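PDB 6RIW: ORF10 from Moritella marina, which carries a ketosynthase-chain length factor didomain of a polyunsaturated fatty acid synthase, which probably condenses acyl units during chain elongation. Local coordinates for residues 153-157 / 943-949; 128-134 / 158-164. All blocks are in the same frame, centred on the assembly; numbering follows the deposited sequence.

Both contacts involve the long loop that follows helix 129-148 in the N-terminal ketosynthase half of the didomain. Along the chain the order is 128-134, 153-157, 158-164 and, far later, 943-949, so the two loop segments run on without a break. Contact 2 folds the loop back onto the start of the helix that precedes it; contact 1 joins the loop to a segment of the late chain beyond helix 929-934. Their centres are 14 Å apart, and they meet where Pro161 packs on Gln946 and Met949. Helices 597-608 and 589-595, from the second ketosynthase-like half, touch contacts 1 and 2 respectively, placing this loop where the two halves and the late chain come together.

Contact 1 (153-157 / 943-949); sequences FQLTH and KVNQPVM
Gln154 reaches across to Val944 with its side-chain carbonyl, OE1 accepting from Val944 N at 2.9 Å in a fairly straight bond (158° at the hydrogen). Its CG is anti to the carbonyl carbon (chi1 -71°) and the chain stays extended beyond it, which carries the amide across to the backbone of 943-944, while CB rests against Val944 CG2. Its NE2 donates to water 1, which in turn donates to Val944 O. Cut back to an alanine, this residue would probably leave Val944 N without its acceptor and water 1 without that donor. Leu155 presents its carbonyl oxygen to Val948 N in a weak bond of 3.2 Å, and water 2 bridges the same two atoms. Thr156 pairs with Pro947 in a single beta bridge, its CA approaching Gln946 O to 3.2 Å, and its methyl CG2 packs on Val944 CG1. His157 closes the segment twice: its N donates to Gln946 O (2.9 Å), and its ring nitrogen ND1 accepts from Met949 N at 3.0 Å, nearly straight although the donor sits 29° out of the ring plane. Helix 597-608 backs both segments, Ser604 taking Gln154 O and Gln607 taking Asn945 N. An accepting ND1 implies that, if the ring is neutral, its proton is probably on NE2. Two side chains thus extend a one-bridge pairing by capturing backbone N-H groups beyond it.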
ATOM      1  N   PHE A 153     -36.812 -11.708  11.845  1.00 16.25           N
ATOM      2  CA  PHE A 153     -36.092 -10.550  11.338  1.00 16.17           C
ATOM      3  C   PHE A 153     -35.010 -10.993  10.354  1.00 14.39           C
ATOM      4  O   PHE A 153     -34.342 -12.009  10.564  1.00 16.84           O
ATOM      5  CB  PHE A 153     -35.449  -9.757  12.475  1.00 15.60           C
ATOM      6  CG  PHE A 153     -34.633  -8.599  11.983  1.00 16.03           C
ATOM      7  CD1 PHE A 153     -35.227  -7.370  11.758  1.00 21.01           C
ATOM      8  CD2 PHE A 153     -33.285  -8.750  11.689  1.00 17.04           C
ATOM      9  CE1 PHE A 153     -34.490  -6.305  11.272  1.00 19.18           C
ATOM     10  CE2 PHE A 153     -32.550  -7.676  11.195  1.00 17.61           C
ATOM     11  CZ  PHE A 153     -33.157  -6.462  10.994  1.00 17.73           C
ATOM     12  N   GLN A 154     -34.841 -10.228   9.275  1.00 12.28           N
ATOM     13  CA  GLN A 154     -33.801 -10.498   8.286  1.00 15.44           C
ATOM     14  C   GLN A 154     -33.110  -9.199   7.912  1.00 13.31           C
ATOM     15  O   GLN A 154     -33.764  -8.240   7.502  1.00 15.42           O
ATOM     16  CB  GLN A 154     -34.366 -11.119   7.007  1.00 15.44           C
ATOM     17  CG  GLN A 154     -34.846 -12.532   7.104  1.00 17.11           C
ATOM     18  CD  GLN A 154     -35.382 -12.963   5.762  1.00 20.77           C
ATOM     19  OE1 GLN A 154     -36.326 -12.369   5.247  1.00 22.98           O
ATOM     20  NE2 GLN A 154     -34.761 -13.958   5.169  1.00 22.46           N
ATOM     21  N   LEU A 155     -31.793  -9.168   8.049  1.00 14.40           N
ATOM     22  CA  LEU A 155     -31.028  -8.039   7.547  1.00 13.33           C
ATOM     23  C   LEU A 155     -30.826  -8.163   6.041  1.00 13.23           C
ATOM     24  O   LEU A 155     -30.641  -9.266   5.512  1.00 14.85           O
ATOM     25  CB  LEU A 155     -29.675  -7.977   8.258  1.00 12.33           C
ATOM     26  CG  LEU A 155     -28.784  -6.768   7.980  1.00 14.11           C
ATOM     27  CD1 LEU A 155     -29.418  -5.501   8.503  1.00 13.34           C
ATOM     28  CD2 LEU A 155     -27.444  -7.031   8.687  1.00 12.36           C
ATOM     29  N   THR A 156     -30.849  -7.031   5.348  1.00 14.55           N
ATOM     30  CA  THR A 156     -30.569  -7.051   3.917  1.00 14.19           C
ATOM     31  C   THR A 156     -29.062  -6.989   3.661  1.00 14.77           C
ATOM     32  O   THR A 156     -28.299  -6.446   4.467  1.00 14.52           O
ATOM     33  CB  THR A 156     -31.277  -5.900   3.195  1.00 16.16           C
ATOM     34  OG1 THR A 156     -30.793  -4.647   3.684  1.00 19.08           O
ATOM     35  CG2 THR A 156     -32.801  -5.977   3.417  1.00 15.72           C
ATOM     36  N   HIS A 157     -28.636  -7.567   2.534  1.00 12.75           N
ATOM     37  CA  HIS A 157     -27.232  -7.470   2.132  1.00 15.09           C
ATOM     38  C   HIS A 157     -26.832  -6.010   1.864  1.00 15.38           C
ATOM     39  O   HIS A 157     -27.642  -5.182   1.436  1.00 12.44           O
ATOM     40  CB  HIS A 157     -26.987  -8.360   0.899  1.00 14.69           C
ATOM     41  CG  HIS A 157     -25.572  -8.833   0.749  1.00 17.08           C
ATOM     42  ND1 HIS A 157     -25.061  -9.893   1.462  1.00 17.91           N
ATOM     43  CD2 HIS A 157     -24.567  -8.398  -0.045  1.00 18.10           C
ATOM     44  CE1 HIS A 157     -23.803 -10.092   1.117  1.00 18.18           C
ATOM     45  NE2 HIS A 157     -23.478  -9.195   0.204  1.00 15.72           N
ATOM     46  N   LYS A 943     -40.648 -11.697   4.130  1.00 17.50           N
ATOM     47  CA  LYS A 943     -39.243 -11.959   3.833  1.00 20.23           C
ATOM     48  C   LYS A 943     -38.650 -10.784   3.060  1.00 21.49           C
ATOM     49  O   LYS A 943     -39.323 -10.167   2.225  1.00 19.38           O
ATOM     50  CB  LYS A 943     -39.101 -13.258   3.039  1.00 20.83           C
ATOM     51  CG  LYS A 943     -39.499 -14.503   3.829  1.00 25.83           C
ATOM     52  CD  LYS A 943     -38.572 -15.673   3.515  1.00 38.84           C
ATOM     53  CE  LYS A 943     -39.361 -16.877   3.018  1.00 37.34           C
ATOM     54  NZ  LYS A 943     -40.475 -17.201   3.952  1.00 38.52           N
ATOM     55  N   VAL A 944     -37.381 -10.447   3.357  1.00 18.17           N
ATOM     56  CA  VAL A 944     -36.711  -9.413   2.575  1.00 17.44           C
ATOM     57  C   VAL A 944     -36.364  -9.956   1.196  1.00 17.69           C
ATOM     58  O   VAL A 944     -36.243 -11.170   0.968  1.00 17.83           O
ATOM     59  CB  VAL A 944     -35.444  -8.878   3.264  1.00 18.03           C
ATOM     60  CG1 VAL A 944     -35.808  -8.222   4.569  1.00 17.57           C
ATOM     61  CG2 VAL A 944     -34.452 -10.019   3.478  1.00 16.57           C
ATOM     62  N   ASN A 945     -36.156  -9.030   0.279  1.00 18.11           N
ATOM     63  CA  ASN A 945     -35.830  -9.409  -1.086  1.00 22.03           C
ATOM     64  C   ASN A 945     -34.408  -9.953  -1.199  1.00 19.60           C
ATOM     65  O   ASN A 945     -34.162 -10.924  -1.925  1.00 18.01           O
ATOM     66  CB  ASN A 945     -36.013  -8.203  -1.997  1.00 20.20           C
ATOM     67  CG  ASN A 945     -35.933  -8.578  -3.449  1.00 23.79           C
ATOM     68  OD1 ASN A 945     -36.640  -9.488  -3.910  1.00 21.12           O
ATOM     69  ND2 ASN A 945     -35.047  -7.901  -4.187  1.00 22.87           N
ATOM     70  N   GLN A 946     -33.459  -9.341  -0.494  1.00 18.43           N
ATOM     71  CA  GLN A 946     -32.050  -9.740  -0.583  1.00 18.41           C
ATOM     72  C   GLN A 946     -31.468  -9.871   0.816  1.00 15.21           C
ATOM     73  O   GLN A 946     -30.941  -8.901   1.369  1.00 17.84           O
ATOM     74  CB  GLN A 946     -31.244  -8.743  -1.411  1.00 18.93           C
ATOM     75  CG  GLN A 946     -29.811  -9.203  -1.671  1.00 21.80           C
ATOM     76  CD  GLN A 946     -29.738 -10.627  -2.180  1.00 23.44           C
ATOM     77  OE1 GLN A 946     -29.536 -11.579  -1.414  1.00 24.02           O
ATOM     78  NE2 GLN A 946     -29.915 -10.787  -3.482  1.00 25.22           N
ATOM     79  N   PRO A 947     -31.551 -11.049   1.416  1.00 17.69           N
ATOM     80  CA  PRO A 947     -30.961 -11.251   2.743  1.00 15.65           C
ATOM     81  C   PRO A 947     -29.442 -11.336   2.634  1.00 18.97           C
ATOM     82  O   PRO A 947     -28.883 -11.425   1.538  1.00 16.45           O
ATOM     83  CB  PRO A 947     -31.564 -12.575   3.200  1.00 20.11           C
ATOM     84  CG  PRO A 947     -31.851 -13.309   1.916  1.00 25.75           C
ATOM     85  CD  PRO A 947     -32.147 -12.283   0.869  1.00 19.40           C
ATOM     86  N   VAL A 948     -28.769 -11.280   3.794  1.00 19.54           N
ATOM     87  CA  VAL A 948     -27.301 -11.379   3.802  1.00 17.06           C
ATOM     88  C   VAL A 948     -26.871 -12.708   3.204  1.00 17.61           C
ATOM     89  O   VAL A 948     -27.354 -13.772   3.604  1.00 18.63           O
ATOM     90  CB  VAL A 948     -26.750 -11.223   5.228  1.00 17.98           C
ATOM     91  CG1 VAL A 948     -25.201 -11.426   5.228  1.00 15.80           C
ATOM     92  CG2 VAL A 948     -27.079  -9.839   5.787  1.00 15.98           C
ATOM     93  N   MET A 949     -25.964 -12.657   2.229  1.00 16.41           N
ATOM     94  CA  MET A 949     -25.520 -13.858   1.531  1.00 18.31           C
ATOM     95  C   MET A 949     -24.134 -14.267   2.020  1.00 16.01           C
ATOM     96  O   MET A 949     -23.226 -13.434   2.082  1.00 17.00           O
ATOM     97  CB  MET A 949     -25.484 -13.647   0.018  1.00 19.20           C
ATOM     98  CG  MET A 949     -26.816 -13.169  -0.566  1.00 26.02           C
ATOM     99  SD  MET A 949     -28.112 -14.410  -0.348  1.00 32.62           S
ATOM    100  CE  MET A 949     -27.478 -15.667  -1.469  1.00 34.30           C
TER
HETATM  101  O   HOH W   1     -35.516 -13.496   2.233  1.00 19.97           O
HETATM  102  O   HOH W   2     -30.440 -11.876   6.456  1.00 22.04           O

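Contact 2 (128-134 / 158-164); sequences SSNQLFM and YTAPKKT
Gln131 makes both direct hydrogen bonds between helix start and loop. Its NE2 donates to Ala160 O at 3.0 Å, in the plane of the amide, and its OE1 receives Lys162 N at 3.2 Å from above the carbonyl plane. A bend at chi2 (-89°) lays the amide along 160-162, and the two bonds restrict its rotation. Water adds a third link, accepting from Asn130 ND2 and hydrogen-bonding to Tyr158 OH at 2.8 Å; ND2 also donates to Asp227. Within the loop, Thr164 OG1 donates to Lys162 O at 2.8 Å, which fixes OG1. Asn952 (to Lys162 O and Thr164 N) and Gln956 (to Thr164 O), from the late chain, hold this end as well.

The aromatic contact belongs to Met134, whose CG makes a CH-pi contact over the centre of the Tyr158 ring, 3.6 Å from the centroid. SD lies above the same face, 5.0 Å from the ring centroid, a more distant Met-aromatic approach, while Thr159 CG2 covers the opposite face toward the rim. Beyond the ring, Tyr158 OH presses against Asn130 CB at 3.2 Å, and Arg592 of helix 589-595 touches Met134, Asn130 and Tyr158.

Van der Waals packing centres on Thr164, with CG2 near Ser128 O and Leu132 CG and OG1 beside Gln131 CB. The arrangement is a loop folded back on the first turns of its preceding helix, within the N-terminal ketosynthase domain of the thiolase-like superfamily.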
ATOM      1  N   SER A 128     -14.687  -4.537  -4.705  1.00 13.62           N
ATOM      2  CA  SER A 128     -14.752  -5.992  -4.717  1.00 13.18           C
ATOM      3  C   SER A 128     -14.325  -6.613  -3.392  1.00 11.47           C
ATOM      4  O   SER A 128     -14.908  -7.616  -2.970  1.00 13.50           O
ATOM      5  CB  SER A 128     -13.882  -6.557  -5.846  1.00 15.70           C
ATOM      6  OG  SER A 128     -14.337  -6.078  -7.107  1.00 15.66           O
ATOM      7  N   SER A 129     -13.289  -6.081  -2.741  1.00 11.37           N
ATOM      8  CA  SER A 129     -12.845  -6.720  -1.491  1.00 12.71           C
ATOM      9  C   SER A 129     -13.946  -6.699  -0.426  1.00 11.79           C
ATOM     10  O   SER A 129     -14.062  -7.647   0.366  1.00 11.61           O
ATOM     11  CB  SER A 129     -11.545  -6.074  -0.986  1.00 10.33           C
ATOM     12  OG  SER A 129     -11.740  -4.767  -0.463  1.00 11.89           O
ATOM     13  N   ASN A 130     -14.792  -5.657  -0.428  1.00 11.33           N
ATOM     14  CA  ASN A 130     -15.942  -5.587   0.475  1.00 12.24           C
ATOM     15  C   ASN A 130     -16.785  -6.850   0.409  1.00 13.37           C
ATOM     16  O   ASN A 130     -17.271  -7.337   1.436  1.00 11.68           O
ATOM     17  CB  ASN A 130     -16.843  -4.391   0.124  1.00 11.09           C
ATOM     18  CG  ASN A 130     -16.257  -3.048   0.482  1.00 14.98           C
ATOM     19  OD1 ASN A 130     -15.346  -2.932   1.302  1.00 14.51           O
ATOM     20  ND2 ASN A 130     -16.798  -2.002  -0.139  1.00 13.05           N
ATOM     21  N   GLN A 131     -16.976  -7.397  -0.798  1.00 12.53           N
ATOM     22  CA  GLN A 131     -17.876  -8.535  -0.958  1.00 13.60           C
ATOM     23  C   GLN A 131     -17.386  -9.757  -0.196  1.00 12.52           C
ATOM     24  O   GLN A 131     -18.194 -10.618   0.179  1.00 14.17           O
ATOM     25  CB  GLN A 131     -18.036  -8.899  -2.443  1.00 14.90           C
ATOM     26  CG  GLN A 131     -18.698  -7.841  -3.313  1.00 13.78           C
ATOM     27  CD  GLN A 131     -20.218  -7.982  -3.342  1.00 16.02           C
ATOM     28  OE1 GLN A 131     -20.785  -8.860  -2.688  1.00 18.21           O
ATOM     29  NE2 GLN A 131     -20.883  -7.101  -4.099  1.00 18.51           N
ATOM     30  N   LEU A 132     -16.085  -9.847   0.052  1.00  9.37           N
ATOM     31  CA  LEU A 132     -15.510 -11.013   0.712  1.00 11.24           C
ATOM     32  C   LEU A 132     -15.613 -10.965   2.229  1.00 12.01           C
ATOM     33  O   LEU A 132     -15.429 -12.005   2.861  1.00 12.57           O
ATOM     34  CB  LEU A 132     -14.032 -11.170   0.311  1.00 12.36           C
ATOM     35  CG  LEU A 132     -13.785 -11.455  -1.180  1.00 13.75           C
ATOM     36  CD1 LEU A 132     -12.325 -11.205  -1.564  1.00 13.53           C
ATOM     37  CD2 LEU A 132     -14.160 -12.870  -1.523  1.00 13.98           C
ATOM     38  N   PHE A 133     -15.905  -9.808   2.832  1.00 12.08           N
ATOM     39  CA  PHE A 133     -15.828  -9.696   4.287  1.00 11.12           C
ATOM     40  C   PHE A 133     -17.111  -9.192   4.937  1.00 10.08           C
ATOM     41  O   PHE A 133     -17.401  -9.567   6.072  1.00 11.95           O
ATOM     42  CB  PHE A 133     -14.651  -8.798   4.672  1.00 10.57           C
ATOM     43  CG  PHE A 133     -13.353  -9.312   4.136  1.00  8.65           C
ATOM     44  CD1 PHE A 133     -12.853 -10.536   4.595  1.00 11.06           C
ATOM     45  CD2 PHE A 133     -12.671  -8.631   3.131  1.00 10.48           C
ATOM     46  CE1 PHE A 133     -11.667 -11.049   4.064  1.00 12.32           C
ATOM     47  CE2 PHE A 133     -11.486  -9.115   2.609  1.00 11.67           C
ATOM     48  CZ  PHE A 133     -10.976 -10.327   3.058  1.00 12.44           C
ATOM     49  N   MET A 134     -17.876  -8.351   4.250  1.00 11.55           N
ATOM     50  CA  MET A 134     -19.109  -7.834   4.851  1.00 11.57           C
ATOM     51  C   MET A 134     -20.016  -8.920   5.427  1.00 12.92           C
ATOM     52  O   MET A 134     -20.618  -8.681   6.490  1.00 14.23           O
ATOM     53  CB  MET A 134     -19.901  -7.015   3.816  1.00 13.24           C
ATOM     54  CG  MET A 134     -19.339  -5.672   3.438  1.00 14.64           C
ATOM     55  SD  MET A 134     -18.676  -4.664   4.793  1.00 18.17           S
ATOM     56  CE  MET A 134     -17.488  -3.678   3.872  1.00 15.95           C
ATOM     57  N   TYR A 158     -25.553  -5.686   2.108  1.00 12.93           N
ATOM     58  CA  TYR A 158     -25.130  -4.282   2.064  1.00 12.34           C
ATOM     59  C   TYR A 158     -25.225  -3.671   0.663  1.00 15.09           C
ATOM     60  O   TYR A 158     -25.471  -2.468   0.535  1.00 15.29           O
ATOM     61  CB  TYR A 158     -23.705  -4.148   2.621  1.00 13.19           C
ATOM     62  CG  TYR A 158     -22.614  -4.522   1.636  1.00 14.33           C
ATOM     63  CD1 TYR A 158     -22.354  -5.849   1.331  1.00 11.90           C
ATOM     64  CD2 TYR A 158     -21.854  -3.529   1.013  1.00 14.40           C
ATOM     65  CE1 TYR A 158     -21.335  -6.189   0.403  1.00 14.33           C
ATOM     66  CE2 TYR A 158     -20.841  -3.849   0.088  1.00 15.18           C
ATOM     67  CZ  TYR A 158     -20.597  -5.170  -0.210  1.00 12.50           C
ATOM     68  OH  TYR A 158     -19.608  -5.464  -1.132  1.00 13.09           O
ATOM     69  N   THR A 159     -25.046  -4.471  -0.389  1.00 15.94           N
ATOM     70  CA  THR A 159     -25.216  -4.032  -1.775  1.00 16.90           C
ATOM     71  C   THR A 159     -25.647  -5.265  -2.561  1.00 18.09           C
ATOM     72  O   THR A 159     -25.816  -6.347  -1.989  1.00 18.91           O
ATOM     73  CB  THR A 159     -23.935  -3.392  -2.335  1.00 19.30           C
ATOM     74  OG1 THR A 159     -24.216  -2.656  -3.535  1.00 20.00           O
ATOM     75  CG2 THR A 159     -22.867  -4.448  -2.647  1.00 17.15           C
ATOM     76  N   ALA A 160     -25.827  -5.122  -3.870  1.00 14.57           N
ATOM     77  CA  ALA A 160     -26.159  -6.318  -4.643  1.00 19.18           C
ATOM     78  C   ALA A 160     -25.025  -7.330  -4.482  1.00 17.52           C
ATOM     79  O   ALA A 160     -23.862  -6.987  -4.743  1.00 17.22           O
ATOM     80  CB  ALA A 160     -26.363  -5.994  -6.121  1.00 22.61           C
ATOM     81  N   PRO A 161     -25.307  -8.547  -4.035  1.00 17.58           N
ATOM     82  CA  PRO A 161     -24.235  -9.537  -3.845  1.00 18.01           C
ATOM     83  C   PRO A 161     -23.656  -9.984  -5.177  1.00 21.81           C
ATOM     84  O   PRO A 161     -24.382 -10.154  -6.158  1.00 18.77           O
ATOM     85  CB  PRO A 161     -24.938 -10.714  -3.147  1.00 20.49           C
ATOM     86  CG  PRO A 161     -26.348 -10.285  -2.911  1.00 22.92           C
ATOM     87  CD  PRO A 161     -26.642  -9.064  -3.693  1.00 20.90           C
ATOM     88  N   LYS A 162     -22.336 -10.183  -5.204  1.00 15.31           N
ATOM     89  CA  LYS A 162     -21.664 -10.709  -6.391  1.00 18.91           C
ATOM     90  C   LYS A 162     -20.674 -11.782  -5.969  1.00 20.19           C
ATOM     91  O   LYS A 162     -19.939 -11.611  -4.986  1.00 17.33           O
ATOM     92  CB  LYS A 162     -20.913  -9.612  -7.180  1.00 21.66           C
ATOM     93  CG  LYS A 162     -21.714  -8.369  -7.495  1.00 26.28           C
ATOM     94  CD  LYS A 162     -22.745  -8.617  -8.609  1.00 32.78           C
ATOM     95  CE  LYS A 162     -23.633  -7.372  -8.865  1.00 37.14           C
ATOM     96  NZ  LYS A 162     -22.859  -6.155  -9.296  1.00 45.05           N
ATOM     97  N   LYS A 163     -20.662 -12.893  -6.707  1.00 19.31           N
ATOM     98  CA  LYS A 163     -19.615 -13.882  -6.514  1.00 20.05           C
ATOM     99  C   LYS A 163     -18.269 -13.235  -6.796  1.00 17.15           C
ATOM    100  O   LYS A 163     -18.080 -12.598  -7.838  1.00 16.48           O
ATOM    101  CB  LYS A 163     -19.840 -15.093  -7.426  1.00 21.35           C
ATOM    102  CG  LYS A 163     -21.004 -15.953  -6.977  1.00 31.04           C
ATOM    103  CD  LYS A 163     -21.421 -16.958  -8.043  1.00 38.29           C
ATOM    104  CE  LYS A 163     -21.975 -18.230  -7.398  1.00 40.99           C
ATOM    105  NZ  LYS A 163     -22.551 -19.149  -8.420  1.00 44.80           N
ATOM    106  N   THR A 164     -17.342 -13.367  -5.850  1.00 13.86           N
ATOM    107  CA  THR A 164     -16.109 -12.592  -5.889  1.00 15.30           C
ATOM    108  C   THR A 164     -14.915 -13.496  -5.624  1.00 14.29           C
ATOM    109  O   THR A 164     -14.884 -14.207  -4.612  1.00 13.95           O
ATOM    110  CB  THR A 164     -16.178 -11.447  -4.865  1.00 15.78           C
ATOM    111  OG1 THR A 164     -17.308 -10.623  -5.178  1.00 14.11           O
ATOM    112  CG2 THR A 164     -14.916 -10.604  -4.909  1.00 14.11           C
TER
HETATM  113  O   HOH W   3     -18.693  -3.164  -2.366  1.00 14.03           O